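Local structure of dTDP-4-dehydrorhamnose 3-epimerase (Streptomyces niveus, 2C0Z) at residues A[10-23]-A[37-49]. The protein catalyses the 3-epimerisation of a dTDP-linked 4-keto-6-deoxy sugar, acting together with NovU on the way to the aminocoumarin antibiotic novobiocin. Numbering follows the deposited sequence. Where two conformers were deposited one is given.
Sequences MRLRPLGIEGVWEI and DWYHVDRFAEAIG. With EDO (1,2-ethanediol), chain E.
Strand 11-14 and helix 41-48 run nearly parallel where Leu-12 faces Ala-47, their axes 9.2 Å apart at an angle of 21°, and the helix packs beside the antiparallel pair that strand 11-14 makes with strand 20-30. Trp-21 gives the helix's last turn a flat surface to rest on. CD1 of Ile-48 stands almost on the normal of the five-membered ring of Trp-21, 3.6 Å from the centroid, while CB of Ala-47 lies on the same face of the indole, over its six-membered ring, both CH-pi contacts. Against the opposite face rests C2 of a 1,2-ethanediol molecule, probably from the crystallisation liquor. Beside the indole, Leu-12 divides its branches: CD2 meets Ile-48 CD1 at 3.9 Å and touches Phe-44, whereas CD1 lies against CB of Arg-43. Further along, Met-10 sends its thioether past Arg-43, SD resting 3.9 Å from His-40 CB; a bend at chi3 (-78°) brings CE to 3.3 Å from O of Asp-37, a probable substrate-binding residue whose strand pairs with one of the second subunit. Arg-43 curls so that NH1 (3.2 Å) and NH2 (3.1 Å) reach Met-10 O end-on, both above the same face of the carbonyl plane. The helix is thus held mostly by apolar contacts, among them the Met-10 thioether, and by two bent hydrogen bonds from Arg-43 to one carbonyl oxygen.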
loop_
_atom_site.group_PDB
_atom_site.type_symbol
_atom_site.label_atom_id
_atom_site.label_comp_id
_atom_site.label_asym_id
_atom_site.label_seq_id
_atom_site.Cartn_x
_atom_site.Cartn_y
_atom_site.Cartn_z
ATOM N N MET A 10 0.168 12.710 -11.748
ATOM C CA MET A 10 -0.152 12.915 -10.326
ATOM C C MET A 10 -0.482 14.388 -10.023
ATOM O O MET A 10 0.106 15.320 -10.582
ATOM C CB MET A 10 1.022 12.424 -9.486
ATOM C CG MET A 10 0.821 12.613 -7.981
ATOM S SD MET A 10 2.131 11.910 -7.007
ATOM C CE MET A 10 1.684 10.228 -7.077
ATOM N N ARG A 11 -1.444 14.579 -9.132
ATOM C CA ARG A 11 -1.813 15.893 -8.625
ATOM C C ARG A 11 -2.060 15.761 -7.120
ATOM O O ARG A 11 -2.468 14.716 -6.645
ATOM C CB ARG A 11 -3.081 16.381 -9.263
ATOM C CG ARG A 11 -3.027 16.583 -10.688
ATOM C CD ARG A 11 -4.334 17.178 -11.209
ATOM N NE ARG A 11 -4.531 18.559 -10.782
ATOM C CZ ARG A 11 -5.725 19.166 -10.629
ATOM N NH1 ARG A 11 -6.873 18.510 -10.802
ATOM N NH2 ARG A 11 -5.778 20.444 -10.303
ATOM N N LEU A 12 -1.771 16.808 -6.380
ATOM C CA LEU A 12 -2.127 16.905 -4.979
ATOM C C LEU A 12 -2.860 18.201 -4.781
ATOM O O LEU A 12 -2.333 19.273 -5.065
ATOM C CB LEU A 12 -0.916 16.877 -4.081
ATOM C CG LEU A 12 -0.097 15.579 -4.107
ATOM C CD1 LEU A 12 0.928 15.543 -5.251
ATOM C CD2 LEU A 12 0.550 15.360 -2.763
ATOM N N ARG A 13 -4.093 18.104 -4.346
ATOM C CA ARG A 13 -4.895 19.292 -4.110
ATOM C C ARG A 13 -5.533 19.303 -2.737
ATOM O O ARG A 13 -6.000 18.297 -2.261
ATOM C CB ARG A 13 -6.001 19.330 -5.136
ATOM C CG ARG A 13 -5.475 19.475 -6.560
ATOM C CD ARG A 13 -5.035 20.879 -6.873
ATOM N NE ARG A 13 -6.200 21.746 -7.043
ATOM C CZ ARG A 13 -6.167 23.071 -7.044
ATOM N NH1 ARG A 13 -5.022 23.734 -6.873
ATOM N NH2 ARG A 13 -7.294 23.750 -7.216
ATOM N N PRO A 14 -5.595 20.465 -2.115
ATOM C CA PRO A 14 -6.220 20.556 -0.792
ATOM C C PRO A 14 -7.730 20.334 -0.863
ATOM O O PRO A 14 -8.411 20.798 -1.797
ATOM C CB PRO A 14 -5.905 21.984 -0.345
ATOM C CG PRO A 14 -5.464 22.699 -1.506
ATOM C CD PRO A 14 -5.091 21.770 -2.599
ATOM N N LEU A 15 -8.252 19.631 0.136
ATOM C CA LEU A 15 -9.685 19.545 0.358
ATOM C C LEU A 15 -10.079 20.757 1.228
ATOM O O LEU A 15 -9.290 21.676 1.449
ATOM C CB LEU A 15 -10.054 18.186 0.954
ATOM C CG LEU A 15 -9.803 16.962 0.032
ATOM C CD1 LEU A 15 -10.398 15.712 0.618
ATOM C CD2 LEU A 15 -10.344 17.197 -1.368
ATOM N N GLY A 16 -11.311 20.775 1.711
ATOM C CA GLY A 16 -11.808 21.933 2.432
ATOM C C GLY A 16 -11.375 22.091 3.885
ATOM O O GLY A 16 -11.642 23.114 4.513
ATOM N N ILE A 17 -10.730 21.068 4.430
ATOM C CA ILE A 17 -10.207 21.027 5.773
ATOM C C ILE A 17 -8.699 21.158 5.692
ATOM O O ILE A 17 -8.043 20.374 4.991
ATOM C CB ILE A 17 -10.570 19.706 6.431
ATOM C CG1 ILE A 17 -12.089 19.618 6.612
ATOM C CG2 ILE A 17 -9.816 19.554 7.746
ATOM C CD1 ILE A 17 -12.560 18.270 7.088
ATOM N N GLU A 18 -8.147 22.149 6.369
ATOM C CA GLU A 18 -6.714 22.402 6.362
ATOM C C GLU A 18 -5.979 21.181 6.874
ATOM O O GLU A 18 -6.316 20.633 7.911
ATOM C CB GLU A 18 -6.384 23.605 7.243
ATOM C CG GLU A 18 -4.907 23.903 7.422
ATOM C CD GLU A 18 -4.641 24.956 8.491
ATOM O OE1 GLU A 18 -5.530 25.277 9.321
ATOM O OE2 GLU A 18 -3.514 25.478 8.494
ATOM N N GLY A 19 -4.965 20.757 6.141
ATOM C CA GLY A 19 -4.224 19.566 6.494
ATOM C C GLY A 19 -4.679 18.301 5.799
ATOM O O GLY A 19 -4.091 17.216 6.014
ATOM N N VAL A 20 -5.689 18.414 4.948
ATOM C CA VAL A 20 -6.239 17.270 4.213
ATOM C C VAL A 20 -6.078 17.525 2.723
ATOM O O VAL A 20 -6.408 18.603 2.244
ATOM C CB VAL A 20 -7.724 16.957 4.521
ATOM C CG1 VAL A 20 -8.183 15.735 3.735
ATOM C CG2 VAL A 20 -7.914 16.732 5.995
ATOM N N TRP A 21 -5.526 16.543 2.016
ATOM C CA TRP A 21 -5.253 16.632 0.561
ATOM C C TRP A 21 -5.795 15.408 -0.142
ATOM O O TRP A 21 -5.815 14.304 0.416
ATOM C CB TRP A 21 -3.750 16.667 0.278
ATOM C CG TRP A 21 -3.009 17.871 0.780
ATOM C CD1 TRP A 21 -2.722 18.188 2.077
ATOM C CD2 TRP A 21 -2.460 18.936 -0.018
ATOM N NE1 TRP A 21 -2.010 19.366 2.132
ATOM C CE2 TRP A 21 -1.852 19.852 0.865
ATOM C CE3 TRP A 21 -2.420 19.207 -1.379
ATOM C CZ2 TRP A 21 -1.212 21.011 0.435
ATOM C CZ3 TRP A 21 -1.769 20.378 -1.820
ATOM C CH2 TRP A 21 -1.186 21.260 -0.914
ATOM N N GLU A 22 -6.189 15.619 -1.395
ATOM C CA GLU A 22 -6.578 14.539 -2.313
ATOM C C GLU A 22 -5.450 14.369 -3.328
ATOM O O GLU A 22 -5.005 15.339 -3.932
ATOM C CB GLU A 22 -7.906 14.803 -3.009
ATOM C CG GLU A 22 -8.279 13.683 -3.963
ATOM C CD GLU A 22 -9.679 13.811 -4.538
ATOM O OE1 GLU A 22 -10.376 14.803 -4.293
ATOM O OE2 GLU A 22 -10.087 12.883 -5.253
ATOM N N ILE A 23 -4.978 13.142 -3.475
ATOM C CA ILE A 23 -3.952 12.802 -4.445
ATOM C C ILE A 23 -4.559 12.023 -5.600
ATOM O O ILE A 23 -5.212 11.003 -5.408
ATOM C CB ILE A 23 -2.846 11.992 -3.764
ATOM C CG1 ILE A 23 -2.218 12.802 -2.585
ATOM C CG2 ILE A 23 -1.777 11.659 -4.787
ATOM C CD1 ILE A 23 -2.844 12.515 -1.221
ATOM N N ASP A 37 1.450 5.189 -9.933
ATOM C CA ASP A 37 2.205 5.743 -8.799
ATOM C C ASP A 37 1.152 6.425 -7.931
ATOM O O ASP A 37 0.524 7.396 -8.373
ATOM C CB ASP A 37 3.235 6.830 -9.179
ATOM C CG ASP A 37 4.313 6.365 -10.146
ATOM O OD1 ASP A 37 4.602 5.171 -10.234
ATOM O OD2 ASP A 37 4.947 7.178 -10.872
ATOM N N TRP A 38 0.939 5.940 -6.714
ATOM C CA TRP A 38 -0.023 6.569 -5.807
ATOM C C TRP A 38 0.583 7.355 -4.636
ATOM O O TRP A 38 -0.157 8.003 -3.899
ATOM C CB TRP A 38 -1.086 5.584 -5.296
ATOM C CG TRP A 38 -0.634 4.430 -4.487
ATOM C CD1 TRP A 38 0.026 3.328 -4.923
ATOM C CD2 TRP A 38 -0.854 4.229 -3.097
ATOM N NE1 TRP A 38 0.212 2.442 -3.893
ATOM C CE2 TRP A 38 -0.310 2.979 -2.751
ATOM C CE3 TRP A 38 -1.473 4.978 -2.097
ATOM C CZ2 TRP A 38 -0.348 2.477 -1.438
ATOM C CZ3 TRP A 38 -1.500 4.479 -0.809
ATOM C CH2 TRP A 38 -0.964 3.240 -0.493
ATOM N N TYR A 39 1.912 7.269 -4.473
ATOM C CA TYR A 39 2.653 8.141 -3.547
ATOM C C TYR A 39 4.006 8.404 -4.170
ATOM O O TYR A 39 4.646 7.486 -4.667
ATOM C CB TYR A 39 2.895 7.460 -2.176
ATOM C CG TYR A 39 3.761 8.308 -1.261
ATOM C CD1 TYR A 39 3.210 9.367 -0.538
ATOM C CD2 TYR A 39 5.132 8.111 -1.186
ATOM C CE1 TYR A 39 4.021 10.186 0.268
ATOM C CE2 TYR A 39 5.925 8.916 -0.421
ATOM C CZ TYR A 39 5.358 9.961 0.308
ATOM O OH TYR A 39 6.166 10.774 1.096
ATOM N N HIS A 40 4.437 9.651 -4.158
ATOM C CA HIS A 40 5.771 10.020 -4.629
ATOM C C HIS A 40 6.359 11.083 -3.707
ATOM O O HIS A 40 5.761 12.132 -3.517
ATOM C CB HIS A 40 5.703 10.570 -6.050
ATOM C CG HIS A 40 7.025 10.777 -6.697
ATOM N ND1 HIS A 40 7.778 11.926 -6.520
ATOM C CD2 HIS A 40 7.724 9.987 -7.541
ATOM C CE1 HIS A 40 8.869 11.839 -7.267
ATOM N NE2 HIS A 40 8.872 10.671 -7.883
ATOM N N VAL A 41 7.489 10.763 -3.093
ATOM C CA VAL A 41 8.003 11.595 -1.993
ATOM C C VAL A 41 8.282 13.049 -2.404
ATOM O O VAL A 41 8.033 13.968 -1.622
ATOM C CB VAL A 41 9.244 10.964 -1.350
ATOM C CG1 VAL A 41 10.407 10.893 -2.328
ATOM C CG2 VAL A 41 9.609 11.725 -0.041
ATOM N N ASP A 42 8.785 13.265 -3.614
ATOM C CA ASP A 42 9.126 14.637 -4.014
ATOM C C ASP A 42 7.863 15.463 -4.207
ATOM O O ASP A 42 7.764 16.612 -3.711
ATOM C CB ASP A 42 9.999 14.655 -5.258
ATOM C CG ASP A 42 11.281 13.885 -5.088
ATOM O OD1 ASP A 42 11.880 13.911 -3.991
ATOM O OD2 ASP A 42 11.760 13.249 -6.030
ATOM N N ARG A 43 6.867 14.865 -4.869
ATOM C CA ARG A 43 5.580 15.535 -5.051
ATOM C C ARG A 43 4.906 15.810 -3.708
ATOM O O ARG A 43 4.390 16.904 -3.450
ATOM C CB ARG A 43 4.658 14.721 -5.939
ATOM C CG ARG A 43 5.218 14.522 -7.333
ATOM C CD ARG A 43 5.383 15.776 -8.171
ATOM N NE ARG A 43 4.158 16.563 -8.236
ATOM C CZ ARG A 43 3.149 16.332 -9.080
ATOM N NH1 ARG A 43 3.205 15.350 -9.952
ATOM N NH2 ARG A 43 2.065 17.088 -9.030
ATOM N N PHE A 44 4.863 14.796 -2.862
ATOM C CA PHE A 44 4.242 14.918 -1.558
ATOM C C PHE A 44 4.928 15.897 -0.614
ATOM O O PHE A 44 4.260 16.738 -0.019
ATOM C CB PHE A 44 4.170 13.542 -0.878
ATOM C CG PHE A 44 3.452 13.564 0.424
ATOM C CD1 PHE A 44 2.085 13.331 0.480
ATOM C CD2 PHE A 44 4.151 13.764 1.613
ATOM C CE1 PHE A 44 1.422 13.347 1.700
ATOM C CE2 PHE A 44 3.482 13.795 2.828
ATOM C CZ PHE A 44 2.121 13.580 2.859
ATOM N N ALA A 45 6.242 15.786 -0.477
ATOM C CA ALA A 45 6.968 16.626 0.473
ATOM C C ALA A 45 6.861 18.077 0.058
ATOM O O ALA A 45 6.766 18.951 0.920
ATOM C CB ALA A 45 8.410 16.229 0.589
ATOM N N GLU A 46 6.822 18.349 -1.245
ATOM C CA GLU A 46 6.706 19.744 -1.684
ATOM C C GLU A 46 5.349 20.335 -1.293
ATOM O O GLU A 46 5.255 21.455 -0.762
ATOM C CB GLU A 46 6.916 19.847 -3.196
ATOM N N ALA A 47 4.293 19.551 -1.488
ATOM C CA ALA A 47 2.933 20.008 -1.238
ATOM C C ALA A 47 2.620 20.097 0.240
ATOM O O ALA A 47 2.114 21.106 0.721
ATOM C CB ALA A 47 1.956 19.098 -1.943
ATOM N N ILE A 48 2.938 19.046 0.981
ATOM C CA ILE A 48 2.544 18.954 2.375
ATOM C C ILE A 48 3.581 19.621 3.285
ATOM O O ILE A 48 3.228 20.140 4.367
ATOM C CB ILE A 48 2.317 17.469 2.746
ATOM C CG1 ILE A 48 0.932 17.004 2.286
ATOM C CG2 ILE A 48 2.461 17.241 4.245
ATOM C CD1 ILE A 48 0.678 16.973 0.781
ATOM N N GLY A 49 4.836 19.585 2.880
ATOM C CA GLY A 49 5.913 20.207 3.634
ATOM C C GLY A 49 7.008 19.291 4.153
ATOM O O GLY A 49 8.083 19.756 4.500
HETATM C C1 EDO E . -3.708 22.725 2.805
HETATM O O1 EDO E . -3.771 22.887 4.207
HETATM C C2 EDO E . -4.236 21.315 2.593
HETATM O O2 EDO E . -5.559 21.164 3.052
#